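Local coordinates for 2-oxoglutarate carboxylase small subunit (Hydrogenobacter thermophilus, PDB 7KCT), which belongs to the biotin carboxylase family, has an ATP-grasp fold and binds adenosine-5'-diphosphate, magnesium and a bicarbonate ion, at residues F99-E104 against P113-I118; M121-R126 against F200-L205; V130-R133 against P137-P140; G175-R180 against Y193-K198. All coordinates share one frame; numbering follows the deposited sequence.

Contact 1. Residues F99-E104 against P113-I118; sequences FARLCE and PHWKVI
H114 and W115, at the start of helix 115-120, meet E104 and R101 of helix 97-105. The two helices flank edge strand 109-110 in the chain, within the Rossmann-like N-terminal domain of the biotin carboxylase family. H114 is the N-cap. Its ND1 accepts from K116 N at 2.9 Å in an almost straight bond (173°), which helps fix the imidazole. NE2 of the same ring lies 3.6 Å from E104 OE1, an oblique approach. W115 comes next. Its CG stands between the backbone N and the carbonyl carbon (chi1 68°), and this lays the indole alongside R101. One indole face takes R101 CD, 3.4 Å from the centroid of the six-membered ring, a CH-pi contact. The R101 guanidinium lies further off, and any cation-pi attraction is weak. H114 ND1 and K116 CG lie over the opposite face. At the ring edge W115 NE1 donates to E104 OE2 at 3.1 Å. The bond is bent (143°) and reaches the oxygen from above the carboxylate plane. W115 CB also packs on A100 CB at 3.6 Å. I118 finishes the contact beside F110: its CD1 lies 3.9 Å from A100 CB.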
loop_
_atom_site.group_PDB
_atom_site.type_symbol
_atom_site.label_atom_id
_atom_site.label_comp_id
_atom_site.label_asym_id
_atom_site.label_seq_id
_atom_site.Cartn_x
_atom_site.Cartn_y
_atom_site.Cartn_z
ATOM N N PHE A 99 23.299 -25.560 -4.647
ATOM C CA PHE A 99 23.045 -24.410 -5.517
ATOM C C PHE A 99 23.911 -23.225 -5.105
ATOM O O PHE A 99 24.583 -22.611 -5.944
ATOM C CB PHE A 99 21.552 -24.067 -5.488
ATOM C CG PHE A 99 21.132 -22.921 -6.421
ATOM C CD1 PHE A 99 21.483 -22.908 -7.764
ATOM C CD2 PHE A 99 20.328 -21.889 -5.942
ATOM C CE1 PHE A 99 21.071 -21.865 -8.607
ATOM C CE2 PHE A 99 19.902 -20.857 -6.781
ATOM C CZ PHE A 99 20.293 -20.853 -8.124
ATOM N N ALA A 100 23.943 -22.903 -3.809
ATOM C CA ALA A 100 24.673 -21.719 -3.340
ATOM C C ALA A 100 26.182 -21.827 -3.611
ATOM O O ALA A 100 26.851 -20.829 -3.953
ATOM C CB ALA A 100 24.405 -21.538 -1.843
ATOM N N ARG A 101 26.716 -23.039 -3.485
ATOM C CA ARG A 101 28.121 -23.348 -3.732
ATOM C C ARG A 101 28.441 -23.429 -5.230
ATOM O O ARG A 101 29.531 -23.048 -5.638
ATOM C CB ARG A 101 28.514 -24.672 -3.052
ATOM C CG ARG A 101 30.052 -24.894 -3.172
ATOM C CD ARG A 101 30.558 -25.994 -2.283
ATOM N NE ARG A 101 30.559 -27.287 -2.955
ATOM C CZ ARG A 101 31.525 -27.697 -3.786
ATOM N NH1 ARG A 101 32.566 -26.909 -4.058
ATOM N NH2 ARG A 101 31.459 -28.897 -4.356
ATOM N N LEU A 102 27.549 -23.987 -6.050
ATOM C CA LEU A 102 27.731 -23.919 -7.494
ATOM C C LEU A 102 27.821 -22.462 -7.961
ATOM O O LEU A 102 28.718 -22.110 -8.743
ATOM C CB LEU A 102 26.610 -24.676 -8.184
ATOM C CG LEU A 102 26.780 -24.932 -9.671
ATOM C CD1 LEU A 102 28.050 -25.780 -9.959
ATOM C CD2 LEU A 102 25.532 -25.642 -10.202
ATOM N N CYS A 103 26.973 -21.580 -7.424
ATOM C CA CYS A 103 27.096 -20.161 -7.762
ATOM C C CYS A 103 28.507 -19.660 -7.512
ATOM O O CYS A 103 29.112 -19.019 -8.386
ATOM C CB CYS A 103 26.114 -19.306 -6.951
ATOM S SG CYS A 103 24.399 -19.465 -7.492
ATOM N N GLU A 104 29.050 -19.949 -6.319
ATOM C CA GLU A 104 30.399 -19.505 -5.987
ATOM C C GLU A 104 31.422 -20.084 -6.958
ATOM O O GLU A 104 32.293 -19.373 -7.452
ATOM C CB GLU A 104 30.759 -19.899 -4.549
ATOM C CG GLU A 104 32.180 -19.524 -4.144
ATOM C CD GLU A 104 32.483 -19.862 -2.678
ATOM O OE1 GLU A 104 32.458 -18.945 -1.829
ATOM O OE2 GLU A 104 32.786 -21.030 -2.384
ATOM N N PRO A 113 23.089 -16.189 2.538
ATOM C CA PRO A 113 24.256 -16.344 3.421
ATOM C C PRO A 113 25.253 -17.290 2.751
ATOM O O PRO A 113 24.963 -17.933 1.750
ATOM C CB PRO A 113 23.655 -16.908 4.729
ATOM C CG PRO A 113 22.434 -17.653 4.291
ATOM C CD PRO A 113 21.895 -16.890 3.056
ATOM N N HIS A 114 26.452 -17.371 3.307
ATOM C CA HIS A 114 27.430 -18.297 2.748
ATOM C C HIS A 114 26.899 -19.720 2.664
ATOM O O HIS A 114 26.210 -20.207 3.565
ATOM C CB HIS A 114 28.708 -18.240 3.593
ATOM C CG HIS A 114 29.891 -18.815 2.902
ATOM N ND1 HIS A 114 30.123 -20.168 2.855
ATOM C CD2 HIS A 114 30.784 -18.253 2.061
ATOM C CE1 HIS A 114 31.200 -20.401 2.127
ATOM N NE2 HIS A 114 31.595 -19.260 1.601
ATOM N N TRP A 115 27.272 -20.422 1.598
ATOM C CA TRP A 115 26.805 -21.786 1.485
ATOM C C TRP A 115 27.231 -22.694 2.655
ATOM O O TRP A 115 26.566 -23.686 2.874
ATOM C CB TRP A 115 27.269 -22.435 0.189
ATOM C CG TRP A 115 28.752 -22.688 0.106
ATOM C CD1 TRP A 115 29.700 -21.853 -0.424
ATOM C CD2 TRP A 115 29.458 -23.862 0.551
ATOM N NE1 TRP A 115 30.954 -22.432 -0.330
ATOM C CE2 TRP A 115 30.834 -23.662 0.261
ATOM C CE3 TRP A 115 29.065 -25.058 1.153
ATOM C CZ2 TRP A 115 31.812 -24.615 0.568
ATOM C CZ3 TRP A 115 30.045 -25.999 1.459
ATOM C CH2 TRP A 115 31.397 -25.774 1.148
ATOM N N LYS A 116 28.293 -22.414 3.391
ATOM C CA LYS A 116 28.651 -23.271 4.505
ATOM C C LYS A 116 27.674 -23.135 5.659
ATOM O O LYS A 116 27.492 -24.084 6.432
ATOM C CB LYS A 116 30.023 -22.904 5.025
ATOM C CG LYS A 116 31.201 -23.359 4.263
ATOM C CD LYS A 116 32.413 -22.816 5.033
ATOM C CE LYS A 116 33.598 -22.643 4.070
ATOM N NZ LYS A 116 34.829 -23.245 4.672
ATOM N N VAL A 117 27.157 -21.923 5.879
ATOM C CA VAL A 117 26.154 -21.730 6.933
ATOM C C VAL A 117 24.827 -22.362 6.543
ATOM O O VAL A 117 24.114 -22.925 7.383
ATOM C CB VAL A 117 25.986 -20.242 7.269
ATOM C CG1 VAL A 117 25.108 -20.093 8.495
ATOM C CG2 VAL A 117 27.321 -19.630 7.511
ATOM N N ILE A 118 24.475 -22.304 5.267
ATOM C CA ILE A 118 23.282 -22.995 4.801
ATOM C C ILE A 118 23.382 -24.482 5.129
ATOM O O ILE A 118 22.449 -25.096 5.671
ATOM C CB ILE A 118 23.107 -22.752 3.290
ATOM C CG1 ILE A 118 22.783 -21.269 3.026
ATOM C CG2 ILE A 118 22.038 -23.648 2.752
ATOM C CD1 ILE A 118 22.615 -20.923 1.575
#

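Contact 2. Residues M121-R126 against F200-L205; sequences MGDKAR and FGRGDL. With ADP (adenosine-5'-diphosphate), chain C; BCT (bicarbonate ion), chain F.
The R202 guanidinium holds D123 OD2 at its edge and a bicarbonate oxygen over one face. BCT O3 stands about 3.5 Å above the centre of that plane. D204 OD2 is a second in-plane partner at the edge. The R126 guanidinium has D123 CB over one face and the bicarbonate at its edge. D123 thus lies between the two arginines and touches both.

R202 grips D123 end-on, with both bonds going to one oxygen. NH1 reaches D123 OD2 at 2.9 Å and NH2 reaches the same atom at 3.1 Å, on the anti lone pair of OD2. The carboxylate and guanidinium planes are nearly coplanar (29°). S168 OG also bonds to D123 OD2, so three donors hold this buried oxygen. R202 NH1 is shared, since it also donates to D204 OD2 at 3.1 Å in a straight bond (170°). The other D123 oxygen, OD1, caps the helix by accepting from R126 N at 2.8 Å.

R126 NH1 donates to BCT O2 at 2.6 Å, and its NH2 to BCT O1 at 3.2 Å. L120 O and E119 O hold the same guanidinium from the chain before it. K124 turns elsewhere, and its NZ makes a weak bond to O3A of ADP. Together D123, R126 and R202 line the site of the bicarbonate ion seen in this structure, next to the nucleotide site of the ATP-grasp fold.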
loop_
_atom_site.group_PDB
_atom_site.type_symbol
_atom_site.label_atom_id
_atom_site.label_comp_id
_atom_site.label_asym_id
_atom_site.label_seq_id
_atom_site.Cartn_x
_atom_site.Cartn_y
_atom_site.Cartn_z
ATOM N N MET A 121 23.205 -25.141 9.116
ATOM C CA MET A 121 21.893 -24.976 9.715
ATOM C C MET A 121 20.811 -25.707 8.979
ATOM O O MET A 121 19.639 -25.512 9.307
ATOM C CB MET A 121 21.553 -23.500 9.800
ATOM C CG MET A 121 22.641 -22.829 10.525
ATOM S SD MET A 121 22.974 -23.471 12.233
ATOM C CE MET A 121 21.703 -22.738 13.352
ATOM N N GLY A 122 21.174 -26.591 8.071
ATOM C CA GLY A 122 20.226 -27.335 7.269
ATOM C C GLY A 122 19.662 -28.556 7.931
ATOM O O GLY A 122 18.762 -29.194 7.387
ATOM N N ASP A 123 20.166 -28.896 9.102
ATOM C CA ASP A 123 19.673 -30.019 9.870
ATOM C C ASP A 123 19.244 -29.454 11.210
ATOM O O ASP A 123 20.023 -28.752 11.855
ATOM C CB ASP A 123 20.762 -31.075 10.002
ATOM C CG ASP A 123 20.387 -32.179 10.950
ATOM O OD1 ASP A 123 20.617 -31.995 12.171
ATOM O OD2 ASP A 123 19.837 -33.214 10.491
ATOM N N LYS A 124 17.993 -29.727 11.607
ATOM C CA LYS A 124 17.462 -29.091 12.816
ATOM C C LYS A 124 18.229 -29.528 14.064
ATOM O O LYS A 124 18.465 -28.722 14.964
ATOM C CB LYS A 124 15.964 -29.398 13.000
ATOM C CG LYS A 124 14.981 -28.728 11.989
ATOM C CD LYS A 124 13.511 -28.635 12.557
ATOM C CE LYS A 124 12.476 -28.417 11.445
ATOM N NZ LYS A 124 11.440 -29.512 11.333
ATOM N N ALA A 125 18.547 -30.816 14.165
ATOM C CA ALA A 125 19.260 -31.327 15.339
ATOM C C ALA A 125 20.599 -30.628 15.521
ATOM O O ALA A 125 20.905 -30.098 16.596
ATOM C CB ALA A 125 19.459 -32.836 15.214
ATOM N N ARG A 126 21.429 -30.642 14.484
ATOM C CA ARG A 126 22.673 -29.881 14.549
ATOM C C ARG A 126 22.423 -28.415 14.859
ATOM O O ARG A 126 23.159 -27.814 15.645
ATOM C CB ARG A 126 23.431 -30.037 13.229
ATOM C CG ARG A 126 24.688 -29.207 13.108
ATOM C CD ARG A 126 25.494 -29.689 11.953
ATOM N NE ARG A 126 24.891 -29.505 10.629
ATOM C CZ ARG A 126 24.462 -30.481 9.835
ATOM N NH1 ARG A 126 24.529 -31.748 10.210
ATOM N NH2 ARG A 126 23.981 -30.182 8.625
ATOM N N PHE A 200 12.032 -35.399 1.840
ATOM C CA PHE A 200 13.250 -34.606 1.953
ATOM C C PHE A 200 14.499 -35.374 1.528
ATOM O O PHE A 200 15.585 -34.780 1.495
ATOM C CB PHE A 200 13.444 -34.082 3.395
ATOM C CG PHE A 200 12.246 -33.351 3.967
ATOM C CD1 PHE A 200 11.868 -32.105 3.479
ATOM C CD2 PHE A 200 11.508 -33.905 5.005
ATOM C CE1 PHE A 200 10.767 -31.423 4.008
ATOM C CE2 PHE A 200 10.409 -33.227 5.542
ATOM C CZ PHE A 200 10.042 -31.983 5.038
ATOM N N GLY A 201 14.367 -36.653 1.159
ATOM C CA GLY A 201 15.491 -37.496 0.820
ATOM C C GLY A 201 16.136 -38.221 1.988
ATOM O O GLY A 201 16.953 -39.133 1.764
ATOM N N ARG A 202 15.795 -37.852 3.221
ATOM C CA ARG A 202 16.474 -38.336 4.416
ATOM C C ARG A 202 15.435 -38.501 5.514
ATOM O O ARG A 202 14.712 -37.553 5.828
ATOM C CB ARG A 202 17.577 -37.355 4.818
ATOM C CG ARG A 202 18.293 -37.692 6.110
ATOM C CD ARG A 202 19.638 -36.970 6.205
ATOM N NE ARG A 202 19.509 -35.520 6.297
ATOM C CZ ARG A 202 19.540 -34.828 7.433
ATOM N NH1 ARG A 202 19.677 -35.452 8.606
ATOM N NH2 ARG A 202 19.428 -33.506 7.403
ATOM N N GLY A 203 15.358 -39.698 6.087
ATOM C CA GLY A 203 14.322 -40.037 7.039
ATOM C C GLY A 203 14.625 -39.727 8.487
ATOM O O GLY A 203 13.808 -40.044 9.357
ATOM N N ASP A 204 15.745 -39.073 8.774
ATOM C CA ASP A 204 16.218 -38.939 10.148
ATOM C C ASP A 204 15.309 -38.050 10.988
ATOM O O ASP A 204 14.986 -36.924 10.591
ATOM C CB ASP A 204 17.623 -38.347 10.164
ATOM C CG ASP A 204 18.596 -39.114 9.298
ATOM O OD1 ASP A 204 18.353 -40.311 9.027
ATOM O OD2 ASP A 204 19.596 -38.511 8.870
ATOM N N LEU A 205 14.969 -38.524 12.185
ATOM C CA LEU A 205 14.070 -37.814 13.080
ATOM C C LEU A 205 14.819 -37.376 14.334
ATOM O O LEU A 205 15.806 -37.996 14.735
ATOM C CB LEU A 205 12.880 -38.699 13.470
ATOM C CG LEU A 205 12.132 -39.365 12.306
ATOM C CD1 LEU A 205 11.118 -40.369 12.819
ATOM C CD2 LEU A 205 11.470 -38.353 11.455
HETATM P PB ADP C . 9.095 -26.557 9.692
HETATM O O1B ADP C . 8.263 -27.473 8.864
HETATM O O2B ADP C . 8.786 -25.122 10.030
HETATM O O3B ADP C . 10.590 -26.787 9.572
HETATM P PA ADP C . 9.317 -26.274 12.479
HETATM O O1A ADP C . 9.446 -24.794 12.510
HETATM O O2A ADP C . 10.145 -27.066 13.480
HETATM O O3A ADP C . 8.930 -27.293 11.356
HETATM O "O5'" ADP C . 7.768 -26.333 13.537
HETATM C "C5'" ADP C . 6.522 -26.456 12.759
HETATM C "C4'" ADP C . 5.491 -25.912 13.665
HETATM O "O4'" ADP C . 5.207 -27.020 14.551
HETATM C "C3'" ADP C . 5.980 -24.782 14.491
HETATM O "O3'" ADP C . 5.580 -23.531 13.921
HETATM C "C2'" ADP C . 5.101 -25.011 15.719
HETATM O "O2'" ADP C . 3.687 -24.666 15.460
HETATM C "C1'" ADP C . 5.076 -26.505 15.873
HETATM N N9 ADP C . 6.179 -26.982 16.742
HETATM C C8 ADP C . 7.525 -27.216 16.431
HETATM N N7 ADP C . 8.205 -27.682 17.511
HETATM C C5 ADP C . 7.268 -27.711 18.545
HETATM C C6 ADP C . 7.357 -28.095 19.908
HETATM N N6 ADP C . 8.545 -28.517 20.417
HETATM N N1 ADP C . 6.285 -28.003 20.735
HETATM C C2 ADP C . 5.145 -27.584 20.133
HETATM N N3 ADP C . 4.908 -27.203 18.866
HETATM C C4 ADP C . 6.013 -27.284 18.082
HETATM C C BCT F . 23.227 -33.483 7.637
HETATM O O1 BCT F . 23.420 -32.651 6.716
HETATM O O2 BCT F . 23.130 -33.412 8.868
HETATM O O3 BCT F . 23.020 -34.810 7.121
#

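Contact 3. Residues V130-R133 against P137-P140; sequences VMKR and PTVP
T138 packs against K132 and M131, across the turn that leads out of helix 124-133. The contact closes this helix-to-loop connection in the ATP-grasp part of the chain. It is small, burying 113 Å² in all, and rests on van der Waals contact of one threonine with two helix residues.

The conformation of T138 places its two branches differently. OG1 stands between the backbone N and the carbonyl carbon (chi1 55°), while CG2 lies anti to the carbonyl carbon. The hydroxyl faces K132. The methyl faces the backbone near M131 and lies 4.1 Å from K132 N. K132 is extended along its whole length, with CG anti to the backbone N (chi1 -162°). Its aliphatic part crosses the threonine at about a right angle, and CD and CG pass beside OG1. M131 behaves otherwise. It starts toward T138, but its chain bends at every torsion and carries the sulfur away. There it packs on V136 and on F294 of strand 292-298.

The loop is held from outside as well. P137 pairs by its backbone with F294, and P140 with K209. V139, which touches a bound ADP, gives its carbonyl O to K128 NZ. Within the contact itself, K132 CD lies 4.1 Å from T138 OG1, and M131 CB lies 4.4 Å from T138 CG2.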
loop_
_atom_site.group_PDB
_atom_site.type_symbol
_atom_site.label_atom_id
_atom_site.label_comp_id
_atom_site.label_asym_id
_atom_site.label_seq_id
_atom_site.Cartn_x
_atom_site.Cartn_y
_atom_site.Cartn_z
ATOM N N VAL A 130 24.203 -26.191 17.882
ATOM C CA VAL A 130 24.969 -24.970 17.657
ATOM C C VAL A 130 24.389 -23.834 18.485
ATOM O O VAL A 130 25.128 -23.057 19.107
ATOM C CB VAL A 130 24.971 -24.590 16.159
ATOM C CG1 VAL A 130 25.615 -23.266 16.000
ATOM C CG2 VAL A 130 25.724 -25.646 15.349
ATOM N N MET A 131 23.033 -23.683 18.482
ATOM C CA MET A 131 22.437 -22.559 19.224
ATOM C C MET A 131 22.663 -22.746 20.713
ATOM O O MET A 131 22.893 -21.781 21.429
ATOM C CB MET A 131 20.924 -22.416 18.945
ATOM C CG MET A 131 20.686 -22.074 17.467
ATOM S SD MET A 131 21.634 -20.592 16.956
ATOM C CE MET A 131 20.687 -19.165 17.322
ATOM N N LYS A 132 22.525 -23.987 21.204
ATOM C CA LYS A 132 22.775 -24.306 22.619
ATOM C C LYS A 132 24.169 -23.858 23.044
ATOM O O LYS A 132 24.324 -23.096 24.004
ATOM C CB LYS A 132 22.602 -25.815 22.833
ATOM C CG LYS A 132 22.396 -26.313 24.290
ATOM C CD LYS A 132 22.074 -27.841 24.268
ATOM C CE LYS A 132 21.566 -28.384 25.604
ATOM N NZ LYS A 132 21.343 -29.875 25.572
ATOM N N ARG A 133 25.196 -24.290 22.309
ATOM C CA ARG A 133 26.549 -23.884 22.652
ATOM C C ARG A 133 26.737 -22.379 22.576
ATOM O O ARG A 133 27.663 -21.865 23.202
ATOM C CB ARG A 133 27.564 -24.580 21.746
ATOM C CG ARG A 133 27.996 -25.965 22.224
ATOM C CD ARG A 133 29.169 -26.575 21.417
ATOM N NE ARG A 133 28.665 -27.421 20.339
ATOM C CZ ARG A 133 28.765 -27.149 19.041
ATOM N NH1 ARG A 133 29.387 -26.052 18.621
ATOM N NH2 ARG A 133 28.243 -27.986 18.156
ATOM N N PRO A 137 18.481 -20.633 24.550
ATOM C CA PRO A 137 17.699 -21.742 25.126
ATOM C C PRO A 137 17.079 -22.574 24.026
ATOM O O PRO A 137 16.720 -22.064 22.956
ATOM C CB PRO A 137 16.645 -21.039 25.993
ATOM C CG PRO A 137 16.588 -19.589 25.449
ATOM C CD PRO A 137 17.981 -19.310 24.965
ATOM N N THR A 138 17.032 -23.878 24.245
ATOM C CA THR A 138 16.516 -24.782 23.234
ATOM C C THR A 138 15.474 -25.660 23.886
ATOM O O THR A 138 15.409 -25.762 25.111
ATOM C CB THR A 138 17.595 -25.671 22.569
ATOM O OG1 THR A 138 18.331 -26.409 23.549
ATOM C CG2 THR A 138 18.550 -24.849 21.685
ATOM N N VAL A 139 14.664 -26.287 23.041
ATOM C CA VAL A 139 13.647 -27.214 23.531
ATOM C C VAL A 139 14.336 -28.491 24.006
ATOM O O VAL A 139 15.074 -29.117 23.224
ATOM C CB VAL A 139 12.628 -27.535 22.427
ATOM C CG1 VAL A 139 11.512 -28.400 23.003
ATOM C CG2 VAL A 139 12.033 -26.295 21.782
ATOM N N PRO A 140 14.069 -28.959 25.221
ATOM C CA PRO A 140 14.649 -30.236 25.659
ATOM C C PRO A 140 14.281 -31.370 24.711
ATOM O O PRO A 140 13.195 -31.395 24.134
ATOM C CB PRO A 140 14.028 -30.442 27.047
ATOM C CG PRO A 140 13.690 -29.028 27.536
ATOM C CD PRO A 140 13.281 -28.289 26.283
#

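Contact 4. Residues G175-R180 against Y193-K198; sequences GIRICR and YNEAVK
E195 carries the tight part of this contact, with its carboxylate between R177 and the backbone of G175. R177 grips it end-on with two nitrogens, both on one oxygen. NH1 reaches E195 OE1 at 2.8 Å by the syn lone pair. NH2 reaches the same OE1 at 2.9 Å, from above the carboxylate plane. Both bonds are bent, and the guanidinium and carboxylate planes stand 51° apart. The salt bridge is therefore close but skewed.

Two features position these groups. The R177 chain folds at chi2 (-74°), and this brings NH1 back over its own strand. There NH1 also donates to I176 O at 3.1 Å, in a nearly straight bond (168°). E195 is extended instead, with CG anti to the backbone N, and reaches across from helix 182-200. Its CD lies 3.3 Å from G175 N. Near G175 the backbones are close too: G175 CA is 5.6 Å from A196 CA. N188 and A192 of the same helix pack on R177.

Away from this salt bridge the contact is loose. The strand draws off from the helix segment beyond R177. I176 points away from the helix and touches a bound ADP. On the helix, N194, V197 and K198 are exposed, and the end of K198 is not modelled.

Strand 176-179 is an edge of a three-stranded antiparallel sheet. The stretch just before it includes G171, G172 and G173, consistent with the glycine-rich nucleotide-binding loop of the ATP-grasp fold.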
loop_
_atom_site.group_PDB
_atom_site.type_symbol
_atom_site.label_atom_id
_atom_site.label_comp_id
_atom_site.label_asym_id
_atom_site.label_seq_id
_atom_site.Cartn_x
_atom_site.Cartn_y
_atom_site.Cartn_z
ATOM N N GLY A 175 6.390 -33.894 8.076
ATOM C CA GLY A 175 7.223 -34.744 8.903
ATOM C C GLY A 175 7.216 -34.441 10.386
ATOM O O GLY A 175 8.240 -34.641 11.045
ATOM N N ILE A 176 6.086 -33.993 10.939
ATOM C CA ILE A 176 5.967 -33.606 12.345
ATOM C C ILE A 176 4.799 -34.367 12.973
ATOM O O ILE A 176 3.721 -34.443 12.373
ATOM C CB ILE A 176 5.758 -32.089 12.492
ATOM C CG1 ILE A 176 7.027 -31.344 12.048
ATOM C CG2 ILE A 176 5.322 -31.744 13.938
ATOM C CD1 ILE A 176 6.830 -29.866 11.815
ATOM N N ARG A 177 5.017 -34.933 14.173
ATOM C CA ARG A 177 4.029 -35.807 14.805
ATOM C C ARG A 177 4.030 -35.680 16.317
ATOM O O ARG A 177 5.063 -35.872 16.970
ATOM C CB ARG A 177 4.253 -37.268 14.460
ATOM C CG ARG A 177 4.152 -37.614 13.004
ATOM C CD ARG A 177 2.727 -37.607 12.491
ATOM N NE ARG A 177 2.690 -38.288 11.196
ATOM C CZ ARG A 177 3.031 -37.716 10.043
ATOM N NH1 ARG A 177 3.425 -36.444 10.006
ATOM N NH2 ARG A 177 2.993 -38.419 8.926
ATOM N N ILE A 178 2.847 -35.416 16.871
ATOM C CA ILE A 178 2.698 -35.389 18.325
ATOM C C ILE A 178 2.498 -36.803 18.846
ATOM O O ILE A 178 1.717 -37.564 18.277
ATOM C CB ILE A 178 1.513 -34.493 18.726
ATOM C CG1 ILE A 178 1.770 -33.055 18.275
ATOM C CG2 ILE A 178 1.281 -34.541 20.221
ATOM C CD1 ILE A 178 0.487 -32.192 18.159
ATOM N N CYS A 179 3.156 -37.160 19.955
ATOM C CA CYS A 179 3.036 -38.506 20.531
ATOM C C CYS A 179 2.795 -38.363 22.027
ATOM O O CYS A 179 3.644 -37.819 22.738
ATOM C CB CYS A 179 4.286 -39.360 20.259
ATOM S SG CYS A 179 4.985 -39.268 18.569
ATOM N N ARG A 180 1.641 -38.826 22.503
ATOM C CA ARG A 180 1.243 -38.626 23.893
ATOM C C ARG A 180 1.425 -39.875 24.752
ATOM O O ARG A 180 1.234 -39.815 25.969
ATOM C CB ARG A 180 -0.203 -38.131 23.939
ATOM C CG ARG A 180 -0.322 -36.703 23.346
ATOM C CD ARG A 180 -1.670 -36.092 23.541
ATOM N NE ARG A 180 -1.851 -34.839 22.813
ATOM C CZ ARG A 180 -1.565 -33.653 23.309
ATOM N NH1 ARG A 180 -1.067 -33.553 24.531
ATOM N NH2 ARG A 180 -1.793 -32.569 22.587
ATOM N N TYR A 193 9.062 -41.079 9.595
ATOM C CA TYR A 193 10.269 -41.497 8.879
ATOM C C TYR A 193 9.988 -41.650 7.390
ATOM O O TYR A 193 10.643 -41.020 6.547
ATOM C CB TYR A 193 10.798 -42.820 9.456
ATOM C CG TYR A 193 12.235 -43.165 9.079
ATOM C CD1 TYR A 193 12.576 -43.468 7.765
ATOM C CD2 TYR A 193 13.243 -43.196 10.040
ATOM C CE1 TYR A 193 13.887 -43.788 7.415
ATOM C CE2 TYR A 193 14.548 -43.512 9.702
ATOM C CZ TYR A 193 14.862 -43.805 8.387
ATOM O OH TYR A 193 16.154 -44.126 8.035
ATOM N N ASN A 194 9.012 -42.494 7.045
ATOM C CA ASN A 194 8.696 -42.719 5.639
ATOM C C ASN A 194 8.309 -41.417 4.955
ATOM O O ASN A 194 8.725 -41.156 3.823
ATOM C CB ASN A 194 7.571 -43.750 5.511
ATOM C CG ASN A 194 7.988 -45.149 5.966
ATOM O OD1 ASN A 194 9.164 -45.546 5.864
ATOM N ND2 ASN A 194 7.013 -45.912 6.456
ATOM N N GLU A 195 7.528 -40.570 5.635
ATOM C CA GLU A 195 7.115 -39.302 5.034
ATOM C C GLU A 195 8.317 -38.409 4.748
ATOM O O GLU A 195 8.311 -37.642 3.774
ATOM C CB GLU A 195 6.138 -38.549 5.948
ATOM C CG GLU A 195 5.760 -37.138 5.402
ATOM C CD GLU A 195 4.905 -36.283 6.349
ATOM O OE1 GLU A 195 4.837 -36.581 7.560
ATOM O OE2 GLU A 195 4.329 -35.276 5.874
ATOM N N ALA A 196 9.335 -38.443 5.623
ATOM C CA ALA A 196 10.514 -37.599 5.422
ATOM C C ALA A 196 11.401 -38.138 4.307
ATOM O O ALA A 196 12.001 -37.368 3.552
ATOM C CB ALA A 196 11.322 -37.480 6.719
ATOM N N VAL A 197 11.529 -39.459 4.210
ATOM C CA VAL A 197 12.273 -40.040 3.097
ATOM C C VAL A 197 11.647 -39.608 1.782
ATOM O O VAL A 197 12.296 -38.972 0.945
ATOM C CB VAL A 197 12.321 -41.572 3.222
ATOM C CG1 VAL A 197 12.989 -42.210 2.000
ATOM C CG2 VAL A 197 13.057 -41.966 4.489
ATOM N N LYS A 198 10.355 -39.916 1.597
ATOM C CA LYS A 198 9.663 -39.485 0.387
ATOM C C LYS A 198 9.756 -37.976 0.178
ATOM O O LYS A 198 9.737 -37.515 -0.964
ATOM C CB LYS A 198 8.182 -39.884 0.420
ATOM C CG LYS A 198 7.886 -41.373 0.457
ATOM C CD LYS A 198 6.368 -41.636 0.504
#

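How the contacts relate
Contact 2 is linked to both other contacts of the ATP-grasp part. Contact 4 is nearest, with centres about 12 Å apart, and packs on it directly: G203 O lies 3.3 Å from Y193 CD2, and R202 O lies 3.5 Å from A196 CB. Contact 3 shares helix 124-133 with contact 2 and touches it at M121 CE and M131 SD, 4.2 Å apart. Contacts 3 and 4 both lie inside the chain loop that contact 2 closes, but do not touch each other. K124, V139 and I176 bring contacts 2, 3 and 4 to the same bound ADP. Contact 1 belongs to the N-terminal domain, its centre about 18 Å from that of contact 2.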